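3-oxoacyl-[acyl-carrier-protein] synthase (Arabidopsis thaliana, PDB 2IX4) catalyses the condensation steps of mitochondrial fatty acid synthesis, extending acyl chains by two carbons taken from malonyl-ACP. Local coordinates at residues L40-F45 and I210-V215; S236-C241 and P382-V387; L298-A303 and N423-F428. All coordinates share one frame; numbering follows the deposited sequence.

Contact 1: residues L40-F45 and I210-V215; sequences LKMKSF and IDALSV
The carbonyl oxygen of Ile-210 receives the ammonium group of Lys-41, with NZ 2.9 Å from O and the approach close to the carbonyl plane. Bends at chi2 and chi4 curl the lysine chain round this oxygen, and its CG passes over the Asp-211 CB at 3.9 Å, the lysine chain lying roughly perpendicular to the aspartate side chain. A backbone bond runs the other way: Ala-212 N donates to Leu-40 O at 3.0 Å. The methyl of Ala-212 points into the loop 40-45, where Met-42 SD rests against its CB at 3.5 Å and Leu-40 CD2 touches the same methyl more loosely, at 4.1 Å.

Behind this seam the helix 212-220 is started by Asp-211, a textbook N-cap. With chi1 at 51°, its CG lies between the backbone N and the carbonyl carbon, and OD1 takes both the N-H of Ser-214 (3.0 Å) and the Ser-214 hydroxyl, from the same face of the carboxylate. Met-42 also packs on Ile-137 of the second subunit, which places the loop between the helix start and the dimer partner. Because Ala-212 N lies in the first turn, Leu-40 O supplies an acceptor that the helix itself cannot offer, while the lysine charge sits on a carbonyl that precedes the cap.

Contact 2: residues S236-C241 and P382-V387; sequences SRPFDC and PMTLNV
Arg-237 lies across Asn-386 where two loops of the thiolase-fold ketosynthase meet, one leading to strand 251-259 and the other following strand 380-381. From its CB outward, the arginine first meets the asparagine backbone and side chain together: CB is 3.5 Å from Asn-386 CB and equally near Asn-386 O. A chi1 of 48° and a bend at chi3 then fold the chain back over the same residue. The guanidinium thus comes to lie with one face over Asn-386 CB, its plane only 7° from that of the asparagine amide, a stacked pair, although the two side chains run nearly at right angles. At the tip NH1 turns to its own segment, forming a salt bridge with Asp-240 OD2 at 2.9 Å; the carboxylate oxygen lies in the guanidinium plane, whereas the nitrogen stands well above the carboxylate plane. NE is held by Glu-234 O.

The salt bridge spans the ends of a type II turn, Arg-237 to Asp-240, that brings Pro-238 against the second loop. Thr-384 CG2 reaches Pro-238 CB at 3.8 Å, the two side chains running antiparallel past one another, while Thr-384 OG1 bonds to Leu-401 O. Val-387 CG2 lies 3.4 Å from Pro-238 O.

The one hydrogen bond between the segments comes from Asn-386, whose ND2 also donates to Gln-233 O. ND2 reaches Ser-236 O at 3.0 Å along a nearly straight N-H line of 172°, with that oxygen in the amide plane but the nitrogen above the plane of the carbonyl.

Contact 3: residues L298-A303 and N423-F428; sequences LAMTRA and NASLLF
Ala-299 and Ala-303, one turn apart on helix 294-307, set their methyl groups against strand 422-429. Ala-299 CB sits 3.9 Å from Asn-423 CB and slightly further from Ser-425 CB. Ala-303 CB makes the matching apolar contact one step on, 4.2 Å from Leu-427 CB. The strand answers with alternate residues, Asn-423, Ser-425 and Leu-427, whose CB atoms face the helix, while Ala-424 and Leu-426 point to the other side and pack on helix 181-195.

A second group of contacts sets side-chain carbons against backbone oxygens. Ser-425 CB lies 3.4 Å from Ala-299 O, and Ala-303 CB lies 3.5 Å from Ser-425 O, so helix and strand backbones each offer a carbonyl to the other's side chain. Leu-427, its CG trans to the main-chain N (chi1 -180°), sends CD2 alongside the helix to within 3.8 Å of Ala-303 O.

Such close layering of helix on sheet belongs to the five-layered alpha-beta-alpha-beta-alpha thiolase fold. Here the axes of helix segment 298-303 and strand segment 423-428 approach to 7.0 Å and run at 32° to one another, a spacing that small residues at the interface permit. The strand lies between strands 272-281 and 411-418, antiparallel to both.

Polar side chains take their bonds elsewhere, as no hydrogen bond joins these two segments. Ser-425 OG passes Met-300 CG at 3.7 Å and is bonded to Asn-415 OD1, a residue of the potassium site. Asn-423 ND2 goes to Asp-282 OD1 and Ser-280 OG. On the helix, Arg-302 NH1 bonds to Met-279 O and to Gln-169 O of the second subunit.

The three contacts lie apart from one another, and each has a side chain within about 10 Å of a predicted active-site residue. Contact 1 and contact 3 lie on opposite sides of the chain's centre, 35 Å apart between centres, and both reach the second subunit; contact 2 is 28 Å from the first and 22 Å from the third, and meets no other chain. Contacts 2 and 3 interlace along the sequence, whereas contact 1 closes before either opens. Side chains of Ile-210 and Ser-236 come within about 9 and 7 Å of that of His-359, and Asn-423 within about 7 Å of His-320. Bound hexanoic acid lies about 9 Å from the Asn-423 side chain.

Contact 1: residues L40-F45 and I210-V215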
ATOM      1  N   LEU A  40      16.608  18.158   8.894  1.00 23.53           N
ATOM      2  CA  LEU A  40      16.049  17.256   9.906  1.00 23.31           C
ATOM      3  C   LEU A  40      14.524  17.329   9.980  1.00 23.20           C
ATOM      4  O   LEU A  40      13.880  16.416  10.507  1.00 23.02           O
ATOM      5  CB  LEU A  40      16.635  17.570  11.289  1.00 23.38           C
ATOM      6  CG  LEU A  40      18.148  17.494  11.517  1.00 23.61           C
ATOM      7  CD1 LEU A  40      18.513  18.193  12.818  1.00 24.31           C
ATOM      8  CD2 LEU A  40      18.639  16.060  11.531  1.00 23.95           C
ATOM      9  N   LYS A  41      13.967  18.421   9.449  1.00 22.96           N
ATOM     10  CA  LYS A  41      12.531  18.736   9.513  1.00 23.04           C
ATOM     11  C   LYS A  41      12.039  18.875  10.956  1.00 22.55           C
ATOM     12  O   LYS A  41      10.923  18.463  11.279  1.00 22.81           O
ATOM     13  CB  LYS A  41      11.679  17.707   8.742  1.00 23.30           C
ATOM     14  CG  LYS A  41      12.082  17.457   7.288  1.00 25.08           C
ATOM     15  CD  LYS A  41      12.028  18.719   6.426  1.00 27.71           C
ATOM     16  CE  LYS A  41      12.396  18.416   4.974  1.00 29.79           C
ATOM     17  NZ  LYS A  41      13.739  17.741   4.814  1.00 30.72           N
ATOM     18  N   MET A  42      12.871  19.467  11.812  1.00 21.93           N
ATOM     19  CA  MET A  42      12.573  19.587  13.240  1.00 21.35           C
ATOM     20  C   MET A  42      12.301  21.028  13.687  1.00 20.98           C
ATOM     21  O   MET A  42      12.788  21.461  14.730  1.00 20.88           O
ATOM     22  CB  MET A  42      13.708  18.974  14.069  1.00 21.39           C
ATOM     23  CG  MET A  42      13.750  17.454  14.040  1.00 21.33           C
ATOM     24  SD  MET A  42      15.223  16.767  14.828  1.00 22.38           S
ATOM     25  CE  MET A  42      15.044  17.348  16.514  1.00 21.22           C
ATOM     26  N   LYS A  43      11.504  21.757  12.907  1.00 20.59           N
ATOM     27  CA  LYS A  43      11.185  23.159  13.219  1.00 20.35           C
ATOM     28  C   LYS A  43      10.508  23.353  14.585  1.00 19.99           C
ATOM     29  O   LYS A  43      10.624  24.418  15.186  1.00 19.79           O
ATOM     30  CB  LYS A  43      10.345  23.802  12.101  1.00 20.39           C
ATOM     31  CG  LYS A  43       8.928  23.262  11.962  1.00 21.17           C
ATOM     32  CD  LYS A  43       8.230  23.853  10.740  1.00 22.95           C
ATOM     33  CE  LYS A  43       6.768  23.445  10.681  1.00 23.80           C
ATOM     34  NZ  LYS A  43       6.615  21.973  10.516  1.00 24.71           N
ATOM     35  N   SER A  44       9.816  22.317  15.064  1.00 19.66           N
ATOM     36  CA  SER A  44       9.106  22.373  16.347  1.00 19.35           C
ATOM     37  C   SER A  44       9.992  22.044  17.555  1.00 19.26           C
ATOM     38  O   SER A  44       9.523  22.071  18.696  1.00 19.17           O
ATOM     39  CB  SER A  44       7.881  21.451  16.323  1.00 19.46           C
ATOM     40  OG  SER A  44       8.264  20.087  16.260  1.00 18.86           O
ATOM     41  N   PHE A  45      11.261  21.733  17.302  1.00 19.20           N
ATOM     42  CA  PHE A  45      12.215  21.431  18.372  1.00 19.21           C
ATOM     43  C   PHE A  45      13.189  22.590  18.579  1.00 19.39           C
ATOM     44  O   PHE A  45      13.428  23.377  17.660  1.00 19.18           O
ATOM     45  CB  PHE A  45      12.988  20.149  18.056  1.00 19.06           C
ATOM     46  CG  PHE A  45      12.145  18.902  18.080  1.00 18.97           C
ATOM     47  CD1 PHE A  45      11.450  18.492  16.943  1.00 18.51           C
ATOM     48  CD2 PHE A  45      12.061  18.126  19.235  1.00 18.68           C
ATOM     49  CE1 PHE A  45      10.673  17.331  16.957  1.00 18.22           C
ATOM     50  CE2 PHE A  45      11.288  16.963  19.259  1.00 18.49           C
ATOM     51  CZ  PHE A  45      10.591  16.568  18.117  1.00 18.07           C
ATOM     52  N   ILE A 210      13.134  12.462   3.992  1.00 22.97           N
ATOM     53  CA  ILE A 210      14.403  12.975   4.515  1.00 22.67           C
ATOM     54  C   ILE A 210      14.139  13.815   5.762  1.00 22.48           C
ATOM     55  O   ILE A 210      13.760  14.984   5.676  1.00 22.36           O
ATOM     56  CB  ILE A 210      15.242  13.767   3.472  1.00 22.78           C
ATOM     57  CG1 ILE A 210      15.439  12.949   2.190  1.00 22.48           C
ATOM     58  CG2 ILE A 210      16.602  14.156   4.077  1.00 22.53           C
ATOM     59  CD1 ILE A 210      16.109  13.709   1.060  1.00 22.72           C
ATOM     60  N   ASP A 211      14.337  13.189   6.918  1.00 22.19           N
ATOM     61  CA  ASP A 211      14.090  13.806   8.213  1.00 22.07           C
ATOM     62  C   ASP A 211      14.842  13.027   9.282  1.00 21.82           C
ATOM     63  O   ASP A 211      15.333  11.927   9.019  1.00 21.44           O
ATOM     64  CB  ASP A 211      12.586  13.837   8.529  1.00 22.34           C
ATOM     65  CG  ASP A 211      11.918  12.479   8.352  1.00 23.16           C
ATOM     66  OD1 ASP A 211      12.145  11.569   9.180  1.00 23.82           O
ATOM     67  OD2 ASP A 211      11.154  12.325   7.381  1.00 24.68           O
ATOM     68  N   ALA A 212      14.904  13.597  10.482  1.00 21.50           N
ATOM     69  CA  ALA A 212      15.698  13.054  11.586  1.00 21.42           C
ATOM     70  C   ALA A 212      15.508  11.558  11.821  1.00 21.45           C
ATOM     71  O   ALA A 212      16.476  10.795  11.803  1.00 21.39           O
ATOM     72  CB  ALA A 212      15.407  13.823  12.860  1.00 21.30           C
ATOM     73  N   LEU A 213      14.259  11.146  12.032  1.00 21.51           N
ATOM     74  CA  LEU A 213      13.968   9.766  12.404  1.00 21.64           C
ATOM     75  C   LEU A 213      14.147   8.780  11.252  1.00 21.49           C
ATOM     76  O   LEU A 213      14.555   7.638  11.470  1.00 21.45           O
ATOM     77  CB  LEU A 213      12.571   9.646  13.023  1.00 21.62           C
ATOM     78  CG  LEU A 213      12.302   8.391  13.857  1.00 22.17           C
ATOM     79  CD1 LEU A 213      13.420   8.144  14.882  1.00 21.98           C
ATOM     80  CD2 LEU A 213      10.936   8.478  14.540  1.00 21.91           C
ATOM     81  N   SER A 214      13.841   9.222  10.034  1.00 21.34           N
ATOM     82  CA  SER A 214      14.046   8.399   8.841  1.00 21.33           C
ATOM     83  C   SER A 214      15.522   8.091   8.622  1.00 21.04           C
ATOM     84  O   SER A 214      15.894   6.931   8.418  1.00 21.27           O
ATOM     85  CB  SER A 214      13.480   9.087   7.604  1.00 21.41           C
ATOM     86  OG  SER A 214      12.078   9.236   7.705  1.00 22.63           O
ATOM     87  N   VAL A 215      16.352   9.132   8.672  1.00 20.62           N
ATOM     88  CA  VAL A 215      17.800   8.990   8.540  1.00 20.28           C
ATOM     89  C   VAL A 215      18.361   8.127   9.673  1.00 20.32           C
ATOM     90  O   VAL A 215      19.112   7.189   9.411  1.00 20.44           O
ATOM     91  CB  VAL A 215      18.521  10.367   8.468  1.00 20.24           C
ATOM     92  CG1 VAL A 215      20.028  10.192   8.409  1.00 19.70           C
ATOM     93  CG2 VAL A 215      18.050  11.161   7.248  1.00 19.59           C
TER

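Contact 2: residues S236-C241 and P382-V387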
ATOM      1  N   SER A 236      27.098   7.906  -3.423  1.00 22.72           N
ATOM      2  CA  SER A 236      26.277   6.889  -4.074  1.00 22.02           C
ATOM      3  C   SER A 236      27.030   6.353  -5.284  1.00 21.61           C
ATOM      4  O   SER A 236      27.257   7.072  -6.259  1.00 21.29           O
ATOM      5  CB  SER A 236      24.914   7.470  -4.474  1.00 22.12           C
ATOM      6  OG  SER A 236      24.046   6.465  -4.971  1.00 22.02           O
ATOM      7  N   ARG A 237      27.431   5.088  -5.203  1.00 21.28           N
ATOM      8  CA  ARG A 237      28.304   4.485  -6.206  1.00 20.93           C
ATOM      9  C   ARG A 237      27.900   3.041  -6.508  1.00 20.58           C
ATOM     10  O   ARG A 237      28.594   2.104  -6.106  1.00 20.14           O
ATOM     11  CB  ARG A 237      29.771   4.564  -5.753  1.00 21.23           C
ATOM     12  CG  ARG A 237      30.014   4.116  -4.313  1.00 21.88           C
ATOM     13  CD  ARG A 237      31.462   4.287  -3.897  1.00 23.94           C
ATOM     14  NE  ARG A 237      31.877   5.678  -4.000  1.00 25.45           N
ATOM     15  CZ  ARG A 237      32.910   6.111  -4.713  1.00 25.91           C
ATOM     16  NH1 ARG A 237      33.683   5.262  -5.386  1.00 26.47           N
ATOM     17  NH2 ARG A 237      33.180   7.405  -4.736  1.00 26.31           N
ATOM     18  N   PRO A 238      26.771   2.856  -7.224  1.00 20.23           N
ATOM     19  CA  PRO A 238      26.308   1.503  -7.525  1.00 20.12           C
ATOM     20  C   PRO A 238      27.365   0.693  -8.280  1.00 20.00           C
ATOM     21  O   PRO A 238      28.008   1.216  -9.191  1.00 20.05           O
ATOM     22  CB  PRO A 238      25.082   1.739  -8.413  1.00 20.10           C
ATOM     23  CG  PRO A 238      24.623   3.121  -8.076  1.00 20.08           C
ATOM     24  CD  PRO A 238      25.882   3.883  -7.799  1.00 20.12           C
ATOM     25  N   PHE A 239      27.547  -0.564  -7.872  1.00 20.08           N
ATOM     26  CA  PHE A 239      28.492  -1.511  -8.495  1.00 19.95           C
ATOM     27  C   PHE A 239      29.989  -1.242  -8.236  1.00 20.12           C
ATOM     28  O   PHE A 239      30.844  -2.000  -8.707  1.00 20.07           O
ATOM     29  CB  PHE A 239      28.242  -1.654 -10.010  1.00 19.90           C
ATOM     30  CG  PHE A 239      26.845  -2.100 -10.380  1.00 19.87           C
ATOM     31  CD1 PHE A 239      26.067  -1.325 -11.237  1.00 19.48           C
ATOM     32  CD2 PHE A 239      26.319  -3.299  -9.901  1.00 19.32           C
ATOM     33  CE1 PHE A 239      24.783  -1.730 -11.603  1.00 18.89           C
ATOM     34  CE2 PHE A 239      25.034  -3.712 -10.260  1.00 18.93           C
ATOM     35  CZ  PHE A 239      24.267  -2.925 -11.114  1.00 18.94           C
ATOM     36  N   ASP A 240      30.302  -0.178  -7.495  1.00 20.21           N
ATOM     37  CA  ASP A 240      31.692   0.171  -7.165  1.00 20.34           C
ATOM     38  C   ASP A 240      32.184  -0.593  -5.937  1.00 20.49           C
ATOM     39  O   ASP A 240      31.416  -0.859  -5.020  1.00 20.47           O
ATOM     40  CB  ASP A 240      31.829   1.680  -6.928  1.00 20.22           C
ATOM     41  CG  ASP A 240      33.276   2.118  -6.767  1.00 20.71           C
ATOM     42  OD1 ASP A 240      33.984   2.216  -7.790  1.00 20.99           O
ATOM     43  OD2 ASP A 240      33.704   2.363  -5.617  1.00 20.59           O
ATOM     44  N   CYS A 241      33.472  -0.930  -5.918  1.00 20.82           N
ATOM     45  CA  CYS A 241      34.068  -1.684  -4.809  1.00 21.24           C
ATOM     46  C   CYS A 241      33.987  -0.969  -3.457  1.00 21.33           C
ATOM     47  O   CYS A 241      33.996  -1.614  -2.406  1.00 21.41           O
ATOM     48  CB  CYS A 241      35.524  -2.033  -5.120  1.00 21.26           C
ATOM     49  SG  CYS A 241      35.727  -3.409  -6.273  1.00 22.69           S
ATOM     50  N   PRO A 382      21.372   5.794 -19.806  1.00 21.54           N
ATOM     51  CA  PRO A 382      22.084   6.607 -18.815  1.00 21.55           C
ATOM     52  C   PRO A 382      23.256   5.883 -18.150  1.00 21.54           C
ATOM     53  O   PRO A 382      23.273   4.650 -18.079  1.00 21.64           O
ATOM     54  CB  PRO A 382      20.999   6.937 -17.785  1.00 21.53           C
ATOM     55  CG  PRO A 382      20.019   5.831 -17.903  1.00 21.70           C
ATOM     56  CD  PRO A 382      20.033   5.392 -19.337  1.00 21.51           C
ATOM     57  N   MET A 383      24.220   6.662 -17.670  1.00 21.39           N
ATOM     58  CA  MET A 383      25.413   6.134 -17.011  1.00 21.48           C
ATOM     59  C   MET A 383      25.163   5.750 -15.554  1.00 21.18           C
ATOM     60  O   MET A 383      24.190   6.199 -14.944  1.00 21.17           O
ATOM     61  CB  MET A 383      26.541   7.173 -17.065  1.00 21.58           C
ATOM     62  CG  MET A 383      26.308   8.413 -16.204  1.00 22.45           C
ATOM     63  SD  MET A 383      27.581   9.668 -16.395  1.00 25.73           S
ATOM     64  CE  MET A 383      27.039  10.489 -17.890  1.00 24.61           C
ATOM     65  N   THR A 384      26.048   4.914 -15.013  1.00 20.96           N
ATOM     66  CA  THR A 384      26.178   4.740 -13.570  1.00 20.82           C
ATOM     67  C   THR A 384      27.306   5.662 -13.123  1.00 20.85           C
ATOM     68  O   THR A 384      28.401   5.618 -13.684  1.00 20.74           O
ATOM     69  CB  THR A 384      26.562   3.291 -13.179  1.00 20.79           C
ATOM     70  OG1 THR A 384      25.757   2.359 -13.902  1.00 20.69           O
ATOM     71  CG2 THR A 384      26.376   3.062 -11.688  1.00 20.67           C
ATOM     72  N   LEU A 385      27.040   6.498 -12.125  1.00 20.98           N
ATOM     73  CA  LEU A 385      28.063   7.386 -11.586  1.00 21.13           C
ATOM     74  C   LEU A 385      28.955   6.664 -10.581  1.00 21.26           C
ATOM     75  O   LEU A 385      28.522   5.713  -9.925  1.00 20.93           O
ATOM     76  CB  LEU A 385      27.432   8.623 -10.937  1.00 21.24           C
ATOM     77  CG  LEU A 385      26.845   9.718 -11.836  1.00 21.77           C
ATOM     78  CD1 LEU A 385      26.166  10.782 -10.989  1.00 21.72           C
ATOM     79  CD2 LEU A 385      27.911  10.357 -12.717  1.00 22.31           C
ATOM     80  N   ASN A 386      30.205   7.116 -10.498  1.00 21.55           N
ATOM     81  CA  ASN A 386      31.159   6.712  -9.457  1.00 22.12           C
ATOM     82  C   ASN A 386      31.659   5.262  -9.477  1.00 22.62           C
ATOM     83  O   ASN A 386      32.037   4.712  -8.437  1.00 22.65           O
ATOM     84  CB  ASN A 386      30.635   7.089  -8.061  1.00 21.89           C
ATOM     85  CG  ASN A 386      30.435   8.581  -7.892  1.00 22.15           C
ATOM     86  OD1 ASN A 386      31.247   9.386  -8.351  1.00 21.34           O
ATOM     87  ND2 ASN A 386      29.351   8.958  -7.223  1.00 22.50           N
ATOM     88  N   VAL A 387      31.674   4.649 -10.660  1.00 23.22           N
ATOM     89  CA  VAL A 387      32.260   3.316 -10.814  1.00 23.99           C
ATOM     90  C   VAL A 387      33.736   3.451 -11.199  1.00 24.47           C
ATOM     91  O   VAL A 387      34.104   3.357 -12.372  1.00 24.70           O
ATOM     92  CB  VAL A 387      31.499   2.436 -11.839  1.00 23.90           C
ATOM     93  CG1 VAL A 387      31.921   0.972 -11.703  1.00 24.22           C
ATOM     94  CG2 VAL A 387      30.002   2.564 -11.651  1.00 23.94           C
TER

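Contact 3: residues L298-A303 and N423-F428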
ATOM      1  N   LEU A 298      13.569 -14.524 -10.663  1.00 18.06           N
ATOM      2  CA  LEU A 298      12.154 -14.815 -10.893  1.00 18.13           C
ATOM      3  C   LEU A 298      11.398 -13.610 -11.442  1.00 18.12           C
ATOM      4  O   LEU A 298      10.645 -13.735 -12.402  1.00 18.21           O
ATOM      5  CB  LEU A 298      11.488 -15.325  -9.612  1.00 18.07           C
ATOM      6  CG  LEU A 298      11.768 -16.778  -9.214  1.00 17.93           C
ATOM      7  CD1 LEU A 298      11.174 -17.080  -7.845  1.00 17.60           C
ATOM      8  CD2 LEU A 298      11.221 -17.745 -10.261  1.00 17.83           C
ATOM      9  N   ALA A 299      11.621 -12.446 -10.841  1.00 18.22           N
ATOM     10  CA  ALA A 299      10.941 -11.218 -11.248  1.00 18.47           C
ATOM     11  C   ALA A 299      11.259 -10.838 -12.695  1.00 18.62           C
ATOM     12  O   ALA A 299      10.363 -10.467 -13.459  1.00 18.88           O
ATOM     13  CB  ALA A 299      11.296 -10.077 -10.300  1.00 18.30           C
ATOM     14  N   MET A 300      12.538 -10.930 -13.058  1.00 18.79           N
ATOM     15  CA  MET A 300      12.996 -10.632 -14.418  1.00 18.90           C
ATOM     16  C   MET A 300      12.490 -11.663 -15.431  1.00 18.85           C
ATOM     17  O   MET A 300      12.030 -11.304 -16.519  1.00 18.81           O
ATOM     18  CB  MET A 300      14.527 -10.541 -14.464  1.00 18.95           C
ATOM     19  CG  MET A 300      15.097  -9.295 -13.795  1.00 19.50           C
ATOM     20  SD  MET A 300      16.859  -9.066 -14.095  1.00 20.03           S
ATOM     21  CE  MET A 300      17.577 -10.136 -12.848  1.00 18.69           C
ATOM     22  N   THR A 301      12.576 -12.939 -15.062  1.00 18.80           N
ATOM     23  CA  THR A 301      12.101 -14.030 -15.906  1.00 18.99           C
ATOM     24  C   THR A 301      10.601 -13.918 -16.193  1.00 18.82           C
ATOM     25  O   THR A 301      10.157 -14.146 -17.325  1.00 18.68           O
ATOM     26  CB  THR A 301      12.420 -15.398 -15.261  1.00 18.99           C
ATOM     27  OG1 THR A 301      13.836 -15.505 -15.087  1.00 19.91           O
ATOM     28  CG2 THR A 301      11.946 -16.542 -16.139  1.00 19.73           C
ATOM     29  N   ARG A 302       9.837 -13.551 -15.167  1.00 18.67           N
ATOM     30  CA  ARG A 302       8.384 -13.425 -15.277  1.00 18.53           C
ATOM     31  C   ARG A 302       7.959 -12.273 -16.183  1.00 18.80           C
ATOM     32  O   ARG A 302       7.013 -12.412 -16.957  1.00 18.67           O
ATOM     33  CB  ARG A 302       7.745 -13.314 -13.892  1.00 18.37           C
ATOM     34  CG  ARG A 302       7.607 -14.674 -13.210  1.00 17.13           C
ATOM     35  CD  ARG A 302       7.524 -14.571 -11.700  1.00 16.00           C
ATOM     36  NE  ARG A 302       7.523 -15.900 -11.082  1.00 14.52           N
ATOM     37  CZ  ARG A 302       7.421 -16.135  -9.776  1.00 14.70           C
ATOM     38  NH1 ARG A 302       7.308 -15.129  -8.917  1.00 13.90           N
ATOM     39  NH2 ARG A 302       7.432 -17.385  -9.326  1.00 13.91           N
ATOM     40  N   ALA A 303       8.669 -11.149 -16.093  1.00 19.18           N
ATOM     41  CA  ALA A 303       8.427 -10.003 -16.970  1.00 19.70           C
ATOM     42  C   ALA A 303       8.729 -10.351 -18.432  1.00 20.18           C
ATOM     43  O   ALA A 303       7.969  -9.983 -19.330  1.00 20.30           O
ATOM     44  CB  ALA A 303       9.250  -8.802 -16.517  1.00 19.55           C
ATOM     45  N   ASN A 423       9.768  -8.114  -4.848  1.00 20.92           N
ATOM     46  CA  ASN A 423      10.439  -7.800  -6.112  1.00 20.60           C
ATOM     47  C   ASN A 423       9.478  -7.510  -7.242  1.00 20.59           C
ATOM     48  O   ASN A 423       8.476  -8.201  -7.407  1.00 20.58           O
ATOM     49  CB  ASN A 423      11.352  -8.949  -6.538  1.00 20.26           C
ATOM     50  CG  ASN A 423      12.331  -9.336  -5.464  1.00 20.50           C
ATOM     51  OD1 ASN A 423      13.052  -8.490  -4.936  1.00 20.65           O
ATOM     52  ND2 ASN A 423      12.368 -10.619  -5.130  1.00 19.01           N
ATOM     53  N   ALA A 424       9.805  -6.488  -8.024  1.00 20.72           N
ATOM     54  CA  ALA A 424       9.079  -6.187  -9.247  1.00 21.01           C
ATOM     55  C   ALA A 424      10.054  -5.904 -10.381  1.00 21.17           C
ATOM     56  O   ALA A 424      11.147  -5.375 -10.162  1.00 21.32           O
ATOM     57  CB  ALA A 424       8.143  -5.009  -9.041  1.00 20.91           C
ATOM     58  N   SER A 425       9.653  -6.278 -11.589  1.00 21.22           N
ATOM     59  CA  SER A 425      10.420  -5.984 -12.785  1.00 21.35           C
ATOM     60  C   SER A 425       9.456  -5.510 -13.865  1.00 21.27           C
ATOM     61  O   SER A 425       8.529  -6.230 -14.236  1.00 21.39           O
ATOM     62  CB  SER A 425      11.192  -7.223 -13.237  1.00 21.43           C
ATOM     63  OG  SER A 425      12.294  -6.868 -14.047  1.00 22.32           O
ATOM     64  N   LEU A 426       9.659  -4.285 -14.339  1.00 21.23           N
ATOM     65  CA  LEU A 426       8.814  -3.710 -15.384  1.00 21.32           C
ATOM     66  C   LEU A 426       9.541  -3.734 -16.717  1.00 21.51           C
ATOM     67  O   LEU A 426      10.683  -3.286 -16.809  1.00 21.60           O
ATOM     68  CB  LEU A 426       8.409  -2.270 -15.039  1.00 21.30           C
ATOM     69  CG  LEU A 426       7.566  -2.014 -13.783  1.00 21.12           C
ATOM     70  CD1 LEU A 426       7.414  -0.519 -13.553  1.00 21.19           C
ATOM     71  CD2 LEU A 426       6.198  -2.691 -13.871  1.00 21.48           C
ATOM     72  N   LEU A 427       8.879  -4.257 -17.747  1.00 21.69           N
ATOM     73  CA  LEU A 427       9.478  -4.355 -19.073  1.00 21.69           C
ATOM     74  C   LEU A 427       8.696  -3.552 -20.107  1.00 21.78           C
ATOM     75  O   LEU A 427       7.513  -3.808 -20.353  1.00 21.70           O
ATOM     76  CB  LEU A 427       9.632  -5.823 -19.501  1.00 21.83           C
ATOM     77  CG  LEU A 427      10.251  -6.151 -20.868  1.00 22.22           C
ATOM     78  CD1 LEU A 427      11.593  -5.450 -21.079  1.00 23.38           C
ATOM     79  CD2 LEU A 427      10.414  -7.651 -21.029  1.00 22.46           C
ATOM     80  N   PHE A 428       9.379  -2.575 -20.696  1.00 21.88           N
ATOM     81  CA  PHE A 428       8.797  -1.696 -21.705  1.00 22.10           C
ATOM     82  C   PHE A 428       9.384  -2.007 -23.076  1.00 22.45           C
ATOM     83  O   PHE A 428      10.500  -2.517 -23.180  1.00 22.14           O
ATOM     84  CB  PHE A 428       9.064  -0.229 -21.359  1.00 21.91           C
ATOM     85  CG  PHE A 428       8.484   0.203 -20.043  1.00 21.44           C
ATOM     86  CD1 PHE A 428       9.203   0.037 -18.863  1.00 20.78           C
ATOM     87  CD2 PHE A 428       7.222   0.783 -19.986  1.00 21.07           C
ATOM     88  CE1 PHE A 428       8.669   0.431 -17.644  1.00 20.81           C
ATOM     89  CE2 PHE A 428       6.680   1.186 -18.774  1.00 21.12           C
ATOM     90  CZ  PHE A 428       7.407   1.011 -17.599  1.00 20.98           C
TER